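Local atomic coordinates of sugar phosphate isomerase/epimerase (Parabacteroides distasonis, PDB entry 3OBE), a protein that probably acts as a sugar phosphate isomerase or epimerase of the xylose isomerase-like TIM-barrel family. Residues Cys130-Ser135 against Lys212-Leu217; Pro134-Ile139 against Glu202-Asn207. One frame throughout, in Å; residues are numbered along the deposited sequence.

Interaction 1 (Cys130-Ser135 against Lys212-Leu217)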
ATOM      1  N   CYS A 130      -5.348  -0.971   8.148  1.00 15.13           N
ATOM      2  CA  CYS A 130      -4.136  -1.609   7.718  1.00 14.47           C
ATOM      3  C   CYS A 130      -2.889  -0.767   8.042  1.00 13.61           C
ATOM      4  O   CYS A 130      -2.918   0.453   7.974  1.00 14.64           O
ATOM      5  CB  CYS A 130      -4.156  -1.832   6.206  1.00 14.62           C
ATOM      6  SG  CYS A 130      -5.656  -2.697   5.653  1.00 17.98           S
HETATM    7  N   MSE A 131      -1.795  -1.452   8.308  1.00 13.73           N
HETATM    8  CA  MSE A 131      -0.450  -0.790   8.435  1.00 13.14           C
HETATM    9  C   MSE A 131       0.484  -1.568   7.545  1.00 13.03           C
HETATM   10  O   MSE A 131       0.545  -2.789   7.650  1.00 13.47           O
HETATM   11  CB  MSE A 131       0.011  -0.830   9.873  1.00 13.72           C
HETATM   12  CG  MSE A 131      -0.724   0.085  10.811  1.00 14.51           C
HETATM   13 SE   MSE A 131      -0.495  -0.427  12.696  0.75 15.96          SE
HETATM   14  CE  MSE A 131       1.419  -0.116  12.848  1.00 14.59           C
ATOM     15  N   VAL A 132       1.204  -0.888   6.660  1.00 12.12           N
ATOM     16  CA  VAL A 132       1.929  -1.560   5.591  1.00 10.87           C
ATOM     17  C   VAL A 132       3.359  -1.040   5.532  1.00 11.35           C
ATOM     18  O   VAL A 132       3.577   0.187   5.509  1.00 12.67           O
ATOM     19  CB  VAL A 132       1.235  -1.306   4.258  1.00 11.96           C
ATOM     20  CG1 VAL A 132       2.100  -1.798   2.994  1.00 11.36           C
ATOM     21  CG2 VAL A 132      -0.120  -1.994   4.288  1.00 12.42           C
ATOM     22  N   GLN A 133       4.316  -1.963   5.495  1.00 11.04           N
ATOM     23  CA  GLN A 133       5.695  -1.648   5.230  1.00 11.13           C
ATOM     24  C   GLN A 133       5.970  -1.727   3.746  1.00 12.34           C
ATOM     25  O   GLN A 133       5.762  -2.776   3.162  1.00 12.11           O
ATOM     26  CB  GLN A 133       6.651  -2.572   5.966  1.00 12.46           C
ATOM     27  CG  GLN A 133       8.147  -2.242   5.678  1.00 11.08           C
ATOM     28  CD  GLN A 133       9.107  -2.856   6.652  1.00 14.64           C
ATOM     29  OE1 GLN A 133       8.784  -3.059   7.823  1.00 13.24           O
ATOM     30  NE2 GLN A 133      10.331  -3.139   6.189  1.00 12.07           N
ATOM     31  N   PRO A 134       6.506  -0.631   3.155  1.00 12.83           N
ATOM     32  CA  PRO A 134       6.709  -0.629   1.687  1.00 12.64           C
ATOM     33  C   PRO A 134       8.177  -0.656   1.292  1.00 12.59           C
ATOM     34  O   PRO A 134       8.540  -0.272   0.175  1.00 13.55           O
ATOM     35  CB  PRO A 134       6.084   0.714   1.301  1.00 12.60           C
ATOM     36  CG  PRO A 134       6.529   1.620   2.420  1.00 13.74           C
ATOM     37  CD  PRO A 134       6.412   0.745   3.689  1.00 13.39           C
ATOM     38  N   SER A 135       9.019  -1.112   2.193  1.00 11.76           N
ATOM     39  CA  SER A 135      10.483  -0.972   2.062  1.00 12.37           C
ATOM     40  C   SER A 135      11.129  -2.339   2.251  1.00 12.31           C
ATOM     41  O   SER A 135      10.948  -3.001   3.276  1.00 12.54           O
ATOM     42  CB  SER A 135      10.983  -0.022   3.123  1.00 13.40           C
ATOM     43  OG  SER A 135      10.391   1.244   2.951  1.00 14.95           O
ATOM     44  N   LYS A 212      -1.171 -13.403  10.271  1.00 19.59           N
ATOM     45  CA  LYS A 212      -0.375 -12.284  10.787  1.00 17.64           C
ATOM     46  C   LYS A 212      -0.008 -11.252   9.698  1.00 16.56           C
ATOM     47  O   LYS A 212       0.144 -10.115  10.003  1.00 15.79           O
ATOM     48  CB  LYS A 212       0.920 -12.784  11.398  1.00 17.27           C
ATOM     49  CG  LYS A 212       0.744 -13.676  12.627  1.00 18.86           C
ATOM     50  CD  LYS A 212       2.089 -14.261  13.059  1.00 17.75           C
ATOM     51  CE  LYS A 212       1.967 -15.342  14.143  1.00 19.54           C
ATOM     52  NZ  LYS A 212       3.269 -15.963  14.454  1.00 17.01           N
ATOM     53  N   VAL A 213       0.220 -11.712   8.471  1.00 14.77           N
ATOM     54  CA  VAL A 213       0.786 -10.915   7.419  1.00 14.92           C
ATOM     55  C   VAL A 213      -0.012 -11.051   6.139  1.00 15.08           C
ATOM     56  O   VAL A 213      -0.278 -12.170   5.688  1.00 15.02           O
ATOM     57  CB  VAL A 213       2.247 -11.345   7.151  1.00 15.26           C
ATOM     58  CG1 VAL A 213       2.836 -10.662   5.869  1.00 13.17           C
ATOM     59  CG2 VAL A 213       3.107 -11.048   8.376  1.00 12.70           C
HETATM   60  N   MSE A 214      -0.357  -9.896   5.543  1.00 13.33           N
HETATM   61  CA  MSE A 214      -0.887  -9.898   4.180  1.00 14.07           C
HETATM   62  C   MSE A 214       0.014  -9.024   3.303  1.00 13.27           C
HETATM   63  O   MSE A 214       1.034  -8.471   3.769  1.00 13.44           O
HETATM   64  CB  MSE A 214      -2.350  -9.441   4.177  1.00 13.60           C
HETATM   65  CG  MSE A 214      -2.617  -8.060   4.788  1.00 13.89           C
HETATM   66 SE   MSE A 214      -2.293  -6.604   3.532  0.75 13.58          SE
HETATM   67  CE  MSE A 214      -2.821  -5.177   4.754  1.00 12.51           C
ATOM     68  N   PHE A 215      -0.312  -8.965   2.011  1.00 12.94           N
ATOM     69  CA  PHE A 215       0.498  -8.325   1.012  1.00 12.48           C
ATOM     70  C   PHE A 215      -0.347  -7.301   0.265  1.00 11.63           C
ATOM     71  O   PHE A 215      -1.525  -7.571  -0.094  1.00 13.65           O
ATOM     72  CB  PHE A 215       1.183  -9.348   0.078  1.00 11.07           C
ATOM     73  CG  PHE A 215       2.267 -10.161   0.802  1.00 12.09           C
ATOM     74  CD1 PHE A 215       1.908 -11.237   1.604  1.00 12.96           C
ATOM     75  CD2 PHE A 215       3.597  -9.767   0.795  1.00 14.77           C
ATOM     76  CE1 PHE A 215       2.853 -11.906   2.325  1.00 13.67           C
ATOM     77  CE2 PHE A 215       4.555 -10.485   1.520  1.00 13.99           C
ATOM     78  CZ  PHE A 215       4.183 -11.522   2.286  1.00 11.61           C
ATOM     79  N   GLU A 216       0.278  -6.155   0.036  1.00 12.59           N
ATOM     80  CA  GLU A 216      -0.291  -5.082  -0.807  1.00 11.66           C
ATOM     81  C   GLU A 216       0.421  -5.197  -2.119  1.00 12.58           C
ATOM     82  O   GLU A 216       1.553  -4.719  -2.283  1.00 11.82           O
ATOM     83  CB  GLU A 216      -0.091  -3.725  -0.139  1.00 12.25           C
ATOM     84  CG  GLU A 216      -0.617  -2.486  -0.917  1.00 12.12           C
ATOM     85  CD  GLU A 216      -0.542  -1.263  -0.100  1.00 12.81           C
ATOM     86  OE1 GLU A 216       0.580  -0.825   0.145  1.00 10.78           O
ATOM     87  OE2 GLU A 216      -1.609  -0.661   0.207  1.00 12.06           O
ATOM     88  N   LEU A 217      -0.223  -5.860  -3.058  1.00 13.11           N
ATOM     89  CA  LEU A 217       0.404  -6.184  -4.329  1.00 12.41           C
ATOM     90  C   LEU A 217       0.454  -4.954  -5.199  1.00 12.94           C
ATOM     91  O   LEU A 217      -0.575  -4.405  -5.550  1.00 13.36           O
ATOM     92  CB  LEU A 217      -0.325  -7.285  -5.063  1.00 12.47           C
ATOM     93  CG  LEU A 217       0.276  -7.673  -6.407  1.00 13.53           C
ATOM     94  CD1 LEU A 217       1.789  -8.061  -6.257  1.00 13.53           C
ATOM     95  CD2 LEU A 217      -0.552  -8.707  -7.076  1.00 15.60           C
TER

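Interaction 2 (Pro134-Ile139 against Glu202-Asn207)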
ATOM      1  N   PRO A 134       6.506  -0.631   3.155  1.00 12.83           N
ATOM      2  CA  PRO A 134       6.709  -0.629   1.687  1.00 12.64           C
ATOM      3  C   PRO A 134       8.177  -0.656   1.292  1.00 12.59           C
ATOM      4  O   PRO A 134       8.540  -0.272   0.175  1.00 13.55           O
ATOM      5  CB  PRO A 134       6.084   0.714   1.301  1.00 12.60           C
ATOM      6  CG  PRO A 134       6.529   1.620   2.420  1.00 13.74           C
ATOM      7  CD  PRO A 134       6.412   0.745   3.689  1.00 13.39           C
ATOM      8  N   SER A 135       9.019  -1.112   2.193  1.00 11.76           N
ATOM      9  CA  SER A 135      10.483  -0.972   2.062  1.00 12.37           C
ATOM     10  C   SER A 135      11.129  -2.339   2.251  1.00 12.31           C
ATOM     11  O   SER A 135      10.948  -3.001   3.276  1.00 12.54           O
ATOM     12  CB  SER A 135      10.983  -0.022   3.123  1.00 13.40           C
ATOM     13  OG  SER A 135      10.391   1.244   2.951  1.00 14.95           O
ATOM     14  N   LEU A 136      11.856  -2.753   1.222  1.00 12.61           N
ATOM     15  CA  LEU A 136      12.554  -4.039   1.165  1.00 12.56           C
ATOM     16  C   LEU A 136      13.864  -4.004   1.911  1.00 12.36           C
ATOM     17  O   LEU A 136      14.731  -3.191   1.575  1.00 13.59           O
ATOM     18  CB  LEU A 136      12.849  -4.388  -0.314  1.00 12.97           C
ATOM     19  CG  LEU A 136      13.511  -5.752  -0.631  1.00 13.83           C
ATOM     20  CD1 LEU A 136      12.727  -6.949  -0.131  1.00 13.62           C
ATOM     21  CD2 LEU A 136      13.633  -5.856  -2.158  1.00 12.37           C
ATOM     22  N   PRO A 137      14.040  -4.887   2.909  1.00 11.94           N
ATOM     23  CA  PRO A 137      15.367  -4.999   3.530  1.00 13.13           C
ATOM     24  C   PRO A 137      16.415  -5.595   2.597  1.00 13.68           C
ATOM     25  O   PRO A 137      16.099  -6.091   1.503  1.00 15.05           O
ATOM     26  CB  PRO A 137      15.105  -5.921   4.734  1.00 12.76           C
ATOM     27  CG  PRO A 137      13.638  -5.763   5.057  1.00 13.42           C
ATOM     28  CD  PRO A 137      13.050  -5.678   3.654  1.00 12.49           C
ATOM     29  N   ARG A 138      17.667  -5.538   3.032  1.00 14.83           N
ATOM     30  CA  ARG A 138      18.702  -6.221   2.315  1.00 15.71           C
ATOM     31  C   ARG A 138      18.473  -7.715   2.287  1.00 14.78           C
ATOM     32  O   ARG A 138      18.494  -8.352   3.319  1.00 16.81           O
ATOM     33  CB  ARG A 138      20.067  -5.903   2.935  1.00 15.56           C
ATOM     34  CG  ARG A 138      21.207  -6.482   2.095  1.00 17.22           C
ATOM     35  CD  ARG A 138      22.631  -6.020   2.484  1.00 20.00           C
ATOM     36  NE  ARG A 138      22.804  -4.588   2.251  1.00 18.87           N
ATOM     37  CZ  ARG A 138      23.072  -4.017   1.088  1.00 20.66           C
ATOM     38  NH1 ARG A 138      23.241  -4.751  -0.029  1.00 19.52           N
ATOM     39  NH2 ARG A 138      23.190  -2.697   1.040  1.00 20.06           N
ATOM     40  N   ILE A 139      18.298  -8.273   1.093  1.00 15.53           N
ATOM     41  CA  ILE A 139      18.105  -9.711   0.964  1.00 15.49           C
ATOM     42  C   ILE A 139      19.072 -10.256  -0.035  1.00 16.08           C
ATOM     43  O   ILE A 139      18.944  -9.964  -1.225  1.00 16.76           O
ATOM     44  CB  ILE A 139      16.638 -10.070   0.499  1.00 15.13           C
ATOM     45  CG1 ILE A 139      15.580  -9.376   1.351  1.00 20.10           C
ATOM     46  CG2 ILE A 139      16.474 -11.617   0.377  1.00 14.88           C
ATOM     47  CD1 ILE A 139      15.449  -9.813   2.690  1.00 17.08           C
ATOM     48  N   GLU A 202       8.125 -14.605  -3.187  1.00 14.21           N
ATOM     49  CA  GLU A 202       7.722 -15.962  -2.866  1.00 14.29           C
ATOM     50  C   GLU A 202       8.207 -16.408  -1.506  1.00 14.14           C
ATOM     51  O   GLU A 202       7.484 -17.047  -0.743  1.00 14.34           O
ATOM     52  CB  GLU A 202       8.152 -16.946  -3.990  1.00 13.77           C
ATOM     53  CG  GLU A 202       7.890 -18.383  -3.694  1.00 17.55           C
ATOM     54  CD  GLU A 202       8.164 -19.300  -4.867  1.00 21.83           C
ATOM     55  OE1 GLU A 202       8.320 -18.813  -5.976  1.00 23.24           O
ATOM     56  OE2 GLU A 202       8.242 -20.505  -4.657  1.00 26.22           O
ATOM     57  N   LEU A 203       9.465 -16.106  -1.182  1.00 14.77           N
ATOM     58  CA  LEU A 203       9.995 -16.423   0.099  1.00 14.10           C
ATOM     59  C   LEU A 203       9.225 -15.714   1.234  1.00 14.53           C
ATOM     60  O   LEU A 203       8.968 -16.326   2.274  1.00 14.44           O
ATOM     61  CB  LEU A 203      11.487 -16.099   0.170  1.00 12.94           C
ATOM     62  CG  LEU A 203      12.358 -16.989  -0.693  1.00 12.60           C
ATOM     63  CD1 LEU A 203      13.758 -16.294  -0.821  1.00 15.02           C
ATOM     64  CD2 LEU A 203      12.416 -18.423  -0.101  1.00 17.07           C
ATOM     65  N   PHE A 204       8.876 -14.452   1.041  1.00 13.60           N
ATOM     66  CA  PHE A 204       8.109 -13.729   2.046  1.00 13.60           C
ATOM     67  C   PHE A 204       6.727 -14.355   2.213  1.00 14.27           C
ATOM     68  O   PHE A 204       6.272 -14.580   3.341  1.00 14.64           O
ATOM     69  CB  PHE A 204       7.916 -12.250   1.708  1.00 13.33           C
ATOM     70  CG  PHE A 204       9.124 -11.386   1.807  1.00 14.56           C
ATOM     71  CD1 PHE A 204      10.294 -11.759   2.445  1.00 14.18           C
ATOM     72  CD2 PHE A 204       9.084 -10.151   1.225  1.00 14.94           C
ATOM     73  CE1 PHE A 204      11.378 -10.879   2.520  1.00 15.09           C
ATOM     74  CE2 PHE A 204      10.130  -9.291   1.304  1.00 13.28           C
ATOM     75  CZ  PHE A 204      11.295  -9.641   1.930  1.00 13.12           C
ATOM     76  N   LEU A 205       6.076 -14.683   1.119  1.00 14.44           N
ATOM     77  CA  LEU A 205       4.795 -15.395   1.199  1.00 14.65           C
ATOM     78  C   LEU A 205       4.868 -16.701   1.962  1.00 16.27           C
ATOM     79  O   LEU A 205       4.032 -16.986   2.847  1.00 16.22           O
ATOM     80  CB  LEU A 205       4.243 -15.610  -0.216  1.00 14.03           C
ATOM     81  CG  LEU A 205       3.750 -14.319  -0.888  1.00 13.66           C
ATOM     82  CD1 LEU A 205       3.849 -14.405  -2.422  1.00 13.89           C
ATOM     83  CD2 LEU A 205       2.293 -13.989  -0.516  1.00 14.12           C
ATOM     84  N   LYS A 206       5.828 -17.516   1.581  1.00 17.05           N
ATOM     85  CA  LYS A 206       5.937 -18.864   2.153  1.00 18.30           C
ATOM     86  C   LYS A 206       6.400 -18.884   3.580  1.00 19.13           C
ATOM     87  O   LYS A 206       6.114 -19.851   4.318  1.00 19.71           O
ATOM     88  CB  LYS A 206       6.811 -19.759   1.305  1.00 20.55           C
ATOM     89  CG  LYS A 206       6.295 -19.804  -0.129  1.00 27.19           C
ATOM     90  CD  LYS A 206       5.781 -21.077  -0.601  1.00 35.52           C
ATOM     91  CE  LYS A 206       5.913 -21.152  -2.111  1.00 38.01           C
ATOM     92  NZ  LYS A 206       5.334 -22.391  -2.648  1.00 44.23           N
ATOM     93  N   ASN A 207       7.071 -17.822   4.020  1.00 16.99           N
ATOM     94  CA  ASN A 207       7.610 -17.781   5.374  1.00 17.58           C
ATOM     95  C   ASN A 207       6.860 -16.847   6.333  1.00 17.74           C
ATOM     96  O   ASN A 207       7.300 -16.650   7.454  1.00 18.35           O
ATOM     97  CB  ASN A 207       9.107 -17.432   5.328  1.00 17.34           C
ATOM     98  CG  ASN A 207       9.917 -18.594   4.787  1.00 18.09           C
ATOM     99  OD1 ASN A 207      10.076 -19.599   5.468  1.00 18.61           O
ATOM    100  ND2 ASN A 207      10.368 -18.491   3.541  1.00 18.45           N
TER

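Interaction 1 (Cys130-Ser135 against Lys212-Leu217)
Val132 meets Glu216, and Cys130 meets Met214, across the interior of a TIM barrel. Strands 130-133 and 213-217 are not sheet neighbours: strand 165-169 runs between them. Their axes pass 8.2 Å apart at 71°, so only side chains bridge the gap, and all four touching residues are buried. The closer meeting lies toward the C-terminal ends of the strands. There Val132 CG1, anti to its backbone nitrogen (chi1 170°), abuts the carboxylate of Glu216, with 3.4 Å from CG1 to Glu216 OE1. The two side chains cross at about a right angle, and the extended Glu216 chain presents OE1 to the methyl, with its other carboxylate oxygen turned away. Glu216 OE1 is hydrogen-bonded to His96 NE2, and Glu216 OE2 lies close to Glu54 OE2, a like-charged approach; His169 and His244 also touch Glu216. A cluster of acids and histidines at this mouth is consistent with the active site of the family, which in many relatives holds a divalent metal. Beyond the strand lies the open side: Pro134 and Ser135 are partly exposed and touch nothing on 212-217, with Ser135 OG hydrogen-bonded to Thr98 OG1. Deeper in the barrel the meeting is wholly apolar, at ordinary van der Waals separation. Met214, a selenomethionine, is bent at chi2 (83°) so that its terminal methyl swings toward strand 130-133; CE stands 4.2 Å from Val132 CG2. The Cys130 side chain lies about 4 Å from a bound ethanol, probably from the crystallisation liquor. Met214 CE lies equally near two atoms of Cys130, 3.9 Å from SG and CB alike.

Interaction 2 (Pro134-Ile139 against Glu202-Asn207)
Leu136 sets its CD1 methyl against the edge of the Phe204 ring, 3.7 Å from Phe204 CZ and 3.8 Å from Phe204 CE2. The methyl lies near the ring plane, so it does not sit over a face. With CG anti to the backbone nitrogen (chi1 -176°), the Leu136 side chain brings CD1 to the Phe204 ring, which projects from helix 200-207, although the Leu136 CB does not point straight at it. Farther round the same edge Ile139 is a looser neighbour, its CD1 4.2 Å from Phe204 CE1. Phe204 is buried, whereas both loop residues are partly exposed. Tyr168 and Phe152 each form an edge-to-face pair with Phe204, and Phe215 and Ser149 also touch it, while Val148 packs on Ile139. One turn along the helix, Asn207 bonds back to Leu203 O through both its backbone N, at 3.0 Å, and its side-chain ND2, at 2.9 Å; the two donors approach from opposite faces of the carbonyl plane. The arrangement joins the loop after a barrel strand to a helix leading into another strand, the ring of Phe204 meeting the loop methyls with its edge, in the outer layer of a TIM barrel.

From the N terminus, the chain leaves strand 130-133 and passes through Pro134 and Ser135, which belong to both 130-135 and 134-139, into the loop before helix 142-160. It then forms strand 165-169 and helix 200-207, where interaction 2 closes a long excursion by bringing 202-207 back to 134-139. A few residues later strand 213-218 begins, and interaction 1 closes the slightly wider span onto 130-135. The spans are therefore nested, the inner one outside the barrel wall and the outer one across its interior. Strand 213-218 presents Phe215 on the side away from 130-133, where its CE2 is 3.8 Å from Phe204 CB. Two strands, a connecting loop and the helix preceding the second strand are thus tied together.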